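Local coordinates for protein adenine Deaminase (PDB 2ICS) that works as a two-zinc amidohydrolase-type esterase that deacetylates acetyl-(R)-mandelate in vitro, though very inefficiently, and was crystallised with adenine bound, at residues K81-V86 with Y284-T289; A129-V134 with L170-Q175; D249-H254 with R294-D299. One frame throughout, in Å; residues are numbered along the deposited sequence.

Interaction 1: K81-V86 with Y284-T289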
# COMPACT_ATOMS: atom_id res chain seq x y z
N LYS A 81 -11.49 0.91 -8.02
CA LYS A 81 -11.20 -0.41 -7.47
C LYS A 81 -11.50 -0.45 -5.97
O LYS A 81 -11.05 -1.35 -5.25
CB LYS A 81 -9.74 -0.78 -7.73
CG LYS A 81 -9.38 -0.82 -9.21
CD LYS A 81 -10.21 -1.86 -9.95
CE LYS A 81 -9.89 -1.89 -11.44
NZ LYS A 81 -8.47 -2.22 -11.72
N GLY A 82 -12.27 0.54 -5.51
CA GLY A 82 -12.63 0.61 -4.11
C GLY A 82 -11.52 1.13 -3.22
O GLY A 82 -11.62 1.06 -1.99
N VAL A 83 -10.45 1.64 -3.82
CA VAL A 83 -9.33 2.17 -3.05
C VAL A 83 -9.45 3.69 -2.98
O VAL A 83 -9.36 4.38 -4.00
CB VAL A 83 -7.98 1.75 -3.69
CG1 VAL A 83 -6.82 2.23 -2.83
CG2 VAL A 83 -7.92 0.22 -3.84
N THR A 84 -9.67 4.21 -1.78
CA THR A 84 -9.84 5.64 -1.58
C THR A 84 -8.54 6.44 -1.54
O THR A 84 -8.53 7.62 -1.88
CB THR A 84 -10.65 5.91 -0.28
OG1 THR A 84 -9.97 5.34 0.85
CG2 THR A 84 -12.04 5.30 -0.39
N THR A 85 -7.45 5.81 -1.13
CA THR A 85 -6.15 6.48 -1.05
C THR A 85 -5.03 5.60 -1.60
O THR A 85 -5.03 4.38 -1.39
CB THR A 85 -5.81 6.86 0.43
OG1 THR A 85 -6.75 7.83 0.91
CG2 THR A 85 -4.41 7.45 0.52
N VAL A 86 -4.09 6.21 -2.32
CA VAL A 86 -2.95 5.48 -2.85
C VAL A 86 -1.69 6.28 -2.59
O VAL A 86 -1.71 7.51 -2.52
CB VAL A 86 -3.05 5.22 -4.39
CG1 VAL A 86 -4.21 4.28 -4.69
CG2 VAL A 86 -3.21 6.54 -5.13
N TYR A 284 -3.91 -7.67 -10.55
CA TYR A 284 -4.92 -6.92 -11.28
C TYR A 284 -5.46 -5.73 -10.50
O TYR A 284 -5.81 -4.70 -11.09
CB TYR A 284 -6.06 -7.85 -11.66
CG TYR A 284 -5.64 -8.97 -12.60
CD1 TYR A 284 -5.06 -10.14 -12.11
CD2 TYR A 284 -5.82 -8.84 -13.98
CE1 TYR A 284 -4.67 -11.17 -12.98
CE2 TYR A 284 -5.44 -9.86 -14.85
CZ TYR A 284 -4.86 -11.01 -14.35
OH TYR A 284 -4.49 -12.01 -15.23
N ASP A 285 -5.53 -5.87 -9.18
CA ASP A 285 -6.02 -4.82 -8.31
C ASP A 285 -5.78 -5.21 -6.84
O ASP A 285 -5.26 -6.29 -6.56
CB ASP A 285 -7.51 -4.57 -8.58
CG ASP A 285 -8.33 -5.85 -8.60
OD1 ASP A 285 -9.39 -5.86 -9.25
OD2 ASP A 285 -7.94 -6.83 -7.95
N LEU A 286 -6.15 -4.34 -5.91
CA LEU A 286 -5.93 -4.64 -4.50
C LEU A 286 -6.79 -5.82 -4.04
O LEU A 286 -6.30 -6.72 -3.37
CB LEU A 286 -6.23 -3.40 -3.65
CG LEU A 286 -5.89 -3.50 -2.16
CD1 LEU A 286 -4.38 -3.62 -1.97
CD2 LEU A 286 -6.41 -2.26 -1.46
N ALA A 287 -8.06 -5.81 -4.43
CA ALA A 287 -8.99 -6.89 -4.09
C ALA A 287 -8.39 -8.27 -4.41
O ALA A 287 -8.48 -9.19 -3.59
CB ALA A 287 -10.31 -6.71 -4.87
N THR A 288 -7.79 -8.38 -5.58
CA THR A 288 -7.17 -9.63 -6.03
C THR A 288 -5.97 -9.99 -5.15
O THR A 288 -5.70 -11.17 -4.91
CB THR A 288 -6.71 -9.51 -7.50
OG1 THR A 288 -7.85 -9.27 -8.33
CG2 THR A 288 -6.03 -10.79 -7.96
N THR A 289 -5.25 -8.98 -4.69
CA THR A 289 -4.09 -9.21 -3.84
C THR A 289 -4.60 -9.66 -2.47
O THR A 289 -4.02 -10.53 -1.84
CB THR A 289 -3.26 -7.92 -3.69
OG1 THR A 289 -2.96 -7.40 -4.99
CG2 THR A 289 -1.95 -8.22 -2.97

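Interaction 2: A129-V134 with L170-Q175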
# COMPACT_ATOMS: atom_id res chain seq x y z
N ALA A 129 22.58 4.03 -9.31
CA ALA A 129 23.89 3.67 -9.84
C ALA A 129 24.80 4.90 -9.87
O ALA A 129 26.02 4.78 -9.76
CB ALA A 129 23.74 3.10 -11.25
N ASP A 130 24.20 6.08 -10.01
CA ASP A 130 24.94 7.34 -10.02
C ASP A 130 24.57 8.09 -8.75
O ASP A 130 23.49 8.67 -8.65
CB ASP A 130 24.55 8.18 -11.25
CG ASP A 130 25.28 9.52 -11.30
OD1 ASP A 130 25.95 9.89 -10.31
OD2 ASP A 130 25.16 10.22 -12.33
N LEU A 131 25.46 8.07 -7.77
CA LEU A 131 25.22 8.72 -6.49
C LEU A 131 25.00 10.24 -6.49
O LEU A 131 24.42 10.78 -5.56
CB LEU A 131 26.35 8.39 -5.52
CG LEU A 131 25.96 7.57 -4.30
CD1 LEU A 131 25.15 6.34 -4.71
CD2 LEU A 131 27.22 7.16 -3.54
N SER A 132 25.47 10.92 -7.53
CA SER A 132 25.29 12.37 -7.58
C SER A 132 23.81 12.71 -7.66
O SER A 132 23.40 13.81 -7.27
CB SER A 132 26.03 12.96 -8.79
OG SER A 132 25.52 12.46 -10.01
N LYS A 133 23.01 11.77 -8.15
CA LYS A 133 21.57 11.97 -8.28
C LYS A 133 20.88 11.96 -6.92
O LYS A 133 19.75 12.42 -6.78
CB LYS A 133 20.95 10.88 -9.15
CG LYS A 133 21.42 10.85 -10.59
CD LYS A 133 20.73 9.71 -11.33
CE LYS A 133 21.16 9.62 -12.78
NZ LYS A 133 20.47 8.48 -13.46
N VAL A 134 21.57 11.42 -5.92
CA VAL A 134 21.03 11.33 -4.57
C VAL A 134 21.46 12.50 -3.71
O VAL A 134 22.41 12.38 -2.92
CB VAL A 134 21.47 10.01 -3.90
CG1 VAL A 134 20.94 9.94 -2.48
CG2 VAL A 134 20.96 8.82 -4.70
N LEU A 170 21.33 3.11 0.92
CA LEU A 170 20.46 2.96 2.08
C LEU A 170 20.95 3.82 3.23
O LEU A 170 20.15 4.44 3.93
CB LEU A 170 20.38 1.49 2.50
CG LEU A 170 19.44 1.15 3.68
CD1 LEU A 170 18.02 1.65 3.39
CD2 LEU A 170 19.44 -0.35 3.91
N GLU A 171 22.27 3.87 3.43
CA GLU A 171 22.82 4.68 4.51
C GLU A 171 22.40 6.13 4.28
O GLU A 171 22.04 6.83 5.22
CB GLU A 171 24.35 4.61 4.54
CG GLU A 171 24.93 3.28 4.95
CD GLU A 171 26.43 3.37 5.17
OE1 GLU A 171 26.85 4.12 6.08
OE2 GLU A 171 27.18 2.70 4.44
N LEU A 172 22.47 6.56 3.03
CA LEU A 172 22.09 7.92 2.66
C LEU A 172 20.59 8.10 2.95
O LEU A 172 20.16 9.16 3.39
CB LEU A 172 22.36 8.17 1.17
CG LEU A 172 23.81 8.22 0.69
CD1 LEU A 172 23.83 8.45 -0.81
CD2 LEU A 172 24.57 9.33 1.41
N ALA A 173 19.81 7.05 2.70
CA ALA A 173 18.37 7.10 2.94
C ALA A 173 18.11 7.30 4.43
O ALA A 173 17.28 8.12 4.82
CB ALA A 173 17.71 5.81 2.44
N LYS A 174 18.82 6.56 5.27
CA LYS A 174 18.65 6.70 6.71
C LYS A 174 19.08 8.09 7.19
O LYS A 174 18.49 8.65 8.11
CB LYS A 174 19.45 5.61 7.44
CG LYS A 174 18.91 4.20 7.21
CD LYS A 174 17.49 4.03 7.77
CE LYS A 174 17.48 4.05 9.29
NZ LYS A 174 16.10 4.02 9.85
N GLN A 175 20.11 8.65 6.57
CA GLN A 175 20.60 9.98 6.93
C GLN A 175 19.53 11.01 6.58
O GLN A 175 19.21 11.88 7.38
CB GLN A 175 21.89 10.29 6.17
CG GLN A 175 22.41 11.71 6.35
CD GLN A 175 23.52 12.04 5.38
OE1 GLN A 175 24.54 11.35 5.32
NE2 GLN A 175 23.34 13.11 4.60

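Interaction 3: D249-H254 with R294-D299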
# COMPACT_ATOMS: atom_id res chain seq x y z
N ASP A 249 7.05 -9.14 -10.05
CA ASP A 249 7.94 -10.21 -9.60
C ASP A 249 8.24 -10.25 -8.11
O ASP A 249 9.22 -10.87 -7.70
CB ASP A 249 9.27 -10.12 -10.36
CG ASP A 249 9.14 -10.56 -11.81
OD1 ASP A 249 8.73 -11.72 -12.05
OD2 ASP A 249 9.46 -9.75 -12.70
N SER A 250 7.40 -9.65 -7.28
CA SER A 250 7.70 -9.63 -5.86
C SER A 250 6.84 -10.38 -4.86
O SER A 250 7.01 -10.20 -3.65
CB SER A 250 7.84 -8.17 -5.43
OG SER A 250 8.81 -7.52 -6.25
N PHE A 251 5.93 -11.23 -5.33
CA PHE A 251 5.09 -12.00 -4.41
C PHE A 251 5.07 -13.48 -4.77
O PHE A 251 4.67 -13.87 -5.86
CB PHE A 251 3.65 -11.48 -4.38
CG PHE A 251 2.75 -12.29 -3.49
CD1 PHE A 251 2.88 -12.23 -2.11
CD2 PHE A 251 1.82 -13.17 -4.04
CE1 PHE A 251 2.09 -13.04 -1.28
CE2 PHE A 251 1.03 -13.99 -3.22
CZ PHE A 251 1.17 -13.92 -1.84
N ASN A 252 5.47 -14.31 -3.81
CA ASN A 252 5.53 -15.75 -4.00
C ASN A 252 4.64 -16.45 -2.97
O ASN A 252 4.82 -16.27 -1.76
CB ASN A 252 7.00 -16.19 -3.89
CG ASN A 252 7.20 -17.68 -4.09
OD1 ASN A 252 6.86 -18.49 -3.22
ND2 ASN A 252 7.77 -18.05 -5.24
N PHE A 253 3.66 -17.22 -3.45
CA PHE A 253 2.73 -17.95 -2.57
C PHE A 253 3.46 -18.84 -1.56
O PHE A 253 3.14 -18.83 -0.37
CB PHE A 253 1.79 -18.85 -3.39
CG PHE A 253 0.56 -18.14 -3.92
CD1 PHE A 253 -0.36 -17.57 -3.06
CD2 PHE A 253 0.30 -18.11 -5.28
CE1 PHE A 253 -1.53 -16.98 -3.54
CE2 PHE A 253 -0.86 -17.52 -5.78
CZ PHE A 253 -1.78 -16.96 -4.91
N HIS A 254 4.43 -19.61 -2.04
CA HIS A 254 5.15 -20.51 -1.15
C HIS A 254 5.79 -19.76 0.01
O HIS A 254 5.75 -20.22 1.16
CB HIS A 254 6.22 -21.28 -1.92
CG HIS A 254 6.94 -22.29 -1.09
ND1 HIS A 254 6.31 -23.38 -0.53
CD2 HIS A 254 8.23 -22.33 -0.65
CE1 HIS A 254 7.17 -24.05 0.21
NE2 HIS A 254 8.34 -23.44 0.16
N ARG A 294 -5.88 -14.29 1.42
CA ARG A 294 -7.01 -15.00 2.00
C ARG A 294 -6.78 -16.48 1.73
O ARG A 294 -6.92 -17.31 2.63
CB ARG A 294 -8.33 -14.55 1.35
CG ARG A 294 -9.53 -15.41 1.74
CD ARG A 294 -9.64 -15.57 3.25
NE ARG A 294 -10.78 -16.39 3.64
CZ ARG A 294 -10.78 -17.21 4.69
NH1 ARG A 294 -9.70 -17.32 5.46
NH2 ARG A 294 -11.87 -17.91 4.98
N VAL A 295 -6.39 -16.80 0.50
CA VAL A 295 -6.14 -18.18 0.12
C VAL A 295 -4.90 -18.71 0.84
O VAL A 295 -4.78 -19.91 1.11
CB VAL A 295 -5.96 -18.33 -1.42
CG1 VAL A 295 -4.59 -17.81 -1.84
CG2 VAL A 295 -6.14 -19.77 -1.83
N VAL A 296 -3.96 -17.81 1.16
CA VAL A 296 -2.75 -18.19 1.88
C VAL A 296 -3.14 -18.64 3.28
O VAL A 296 -2.53 -19.56 3.83
CB VAL A 296 -1.76 -16.99 2.00
CG1 VAL A 296 -0.71 -17.28 3.08
CG2 VAL A 296 -1.07 -16.77 0.67
N GLY A 297 -4.14 -18.00 3.87
CA GLY A 297 -4.57 -18.37 5.20
C GLY A 297 -5.05 -17.25 6.11
O GLY A 297 -5.64 -17.52 7.16
N TYR A 298 -4.80 -15.99 5.74
CA TYR A 298 -5.25 -14.87 6.57
C TYR A 298 -6.78 -14.85 6.58
O TYR A 298 -7.41 -15.36 5.66
CB TYR A 298 -4.76 -13.54 5.98
CG TYR A 298 -3.26 -13.31 5.98
CD1 TYR A 298 -2.36 -14.38 6.02
CD2 TYR A 298 -2.74 -12.02 5.86
CE1 TYR A 298 -0.98 -14.16 5.93
CE2 TYR A 298 -1.36 -11.79 5.77
CZ TYR A 298 -0.49 -12.87 5.80
OH TYR A 298 0.86 -12.66 5.68
N ASP A 299 -7.39 -14.27 7.62
CA ASP A 299 -8.85 -14.18 7.66
C ASP A 299 -9.24 -12.77 7.21
O ASP A 299 -8.45 -11.84 7.30
CB ASP A 299 -9.42 -14.47 9.07
CG ASP A 299 -8.94 -13.49 10.13
OD1 ASP A 299 -8.93 -12.26 9.89
OD2 ASP A 299 -8.58 -13.94 11.24

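Interaction 1: K81-V86 with Y284-T289
Val83 and Leu286 bring together a strand and a helix of the TIM barrel of this metal-dependent hydrolase, the fold shared by the amidohydrolases: Val83 belongs to the strand side of the contact, and Leu286 lies in the first turn of helix 286-296. The closest apolar pair is theirs. CG2 of Val83 approaches CD2 of Leu286 to 3.8 Å and also lies 4.0 Å from Leu286 CB, the two side chains crossing at about a right angle. Leu286 reaches across because its CG stands anti to the backbone N (chi1 -173°), and the same side chain touches Trp56 and Asp58 of strand 51-61. It is about 8 Å from the side chain of the zinc ligand His60 and about 13 Å from a bound zinc ion.

The polar part, nearer solvent, is looser. CD of Lys81 rides 4.1 Å from Asp285 CB, and Lys81 NZ ends 3.7 Å from Tyr284 O. Lys81 NZ and Asp285 OD1 carry opposite charges 4.5 Å apart, beyond a salt bridge, and any attraction is probably long-range and modest. NZ also makes a weak hydrogen bond to Glu76 O.

A third kind of interaction stays within 284-289 and sets the position of that carboxylate. Asp285 is the N-cap of the helix, its CG placed between backbone N and carbonyl carbon (chi1 50°), which turns the acid back over the first turn. There Thr288 N donates to Asp285 OD2 over 2.8 Å, with an N-H...O angle of 149°, the donor arriving nearly in line with the C-O bond of OD2.

Interaction 2: A129-V134 with L170-Q175
One methyl group of Leu172, CD1, makes all the close contact with 129-134, reaching CG1 of Val134 at 3.7 Å. This is the tight part: CD1 also lies 4.2 Å from Val134 CB, and the two side chains meet at a slant. Leu172 can extend this far because its CG is anti to its own carbonyl carbon (chi1 -68°) and CD1 continues the chain outward. On the looser flank Leu131 takes part less closely, its CG 4.2 Å from the same CD1, while its side chain also rests on Asn165.

The contact joins helix 168-178 of the TIM barrel to the 3-10 turn at 131-133, just ahead of helix 136-145. At the start of that turn Asp130 OD1 accepts from Ser132 N at 3.0 Å, an Asx turn, and also from Ser132 OG at 2.6 Å. Both donors approach from one face of the carboxylate, well above its plane. Asp130 and Ser132 are solvent-exposed and have no contact with the helix segment. On the helix, Lys174 turns off in another direction, where its NZ forms salt bridges with Asp207 and Glu204.

Interaction 3: D249-H254 with R294-D299
Phe253 and Val296 meet where two helices of the TIM barrel come together, the beginning of 253-261 and the end of 286-296. The bumps are the valine methyls, which bear on two phenyl rings. CG2 of Val296 sits at the edge of the Phe253 ring, 3.9 Å from CD1, and at the edge of the Phe251 ring, 4.4 Å from CZ, so one methyl abuts the rims of both. Between the rings themselves, CE2 of Phe251 stands 3.8 Å above one face of Phe253, offset toward its rim, while CE1 of Phe253 lies at the edge of the Phe251 ring, in its plane. Val295 supplies a second bump farther along, its CG1 3.6 Å from Phe253 CE1 and obliquely placed on the ring. That methyl occupies the position between backbone N and carbonyl carbon (chi1 75°), and the valine crosses the phenylalanine at about a right angle.

Val296 is wedged further against Ala256 and Leu260 of helix 253-261. Asn252, the N-cap of that helix, accepts through OD1 from Val255 N. Gly297, the first residue after the opposing helix, has positive phi. From the last turn Arg294 reaches forward past it, NH1 donating to Tyr298 O over 3.0 Å, with the donor tilted 33° from the carbonyl plane.

Two of the three contacts in this TIM barrel share one helix, an example of how a single helix can serve two neighbours. Helix 286-296 gives its first turn to interaction 1 and its last to interaction 3, whose centres are 16 Å apart with nearest atoms about 5 Å apart. Along the chain these two cross, since 249-254 lies between 81-86 and 284-289. Thus strand 83-89 and helix 253-261 are tied to opposite ends of the same helix. Interaction 2 is nested within the loop closed by interaction 1 and finishes before interaction 3 begins. Its centre lies about 31 and 32 Å from theirs, near the surface, where it joins helix 168-178 to the loop before helix 136-145.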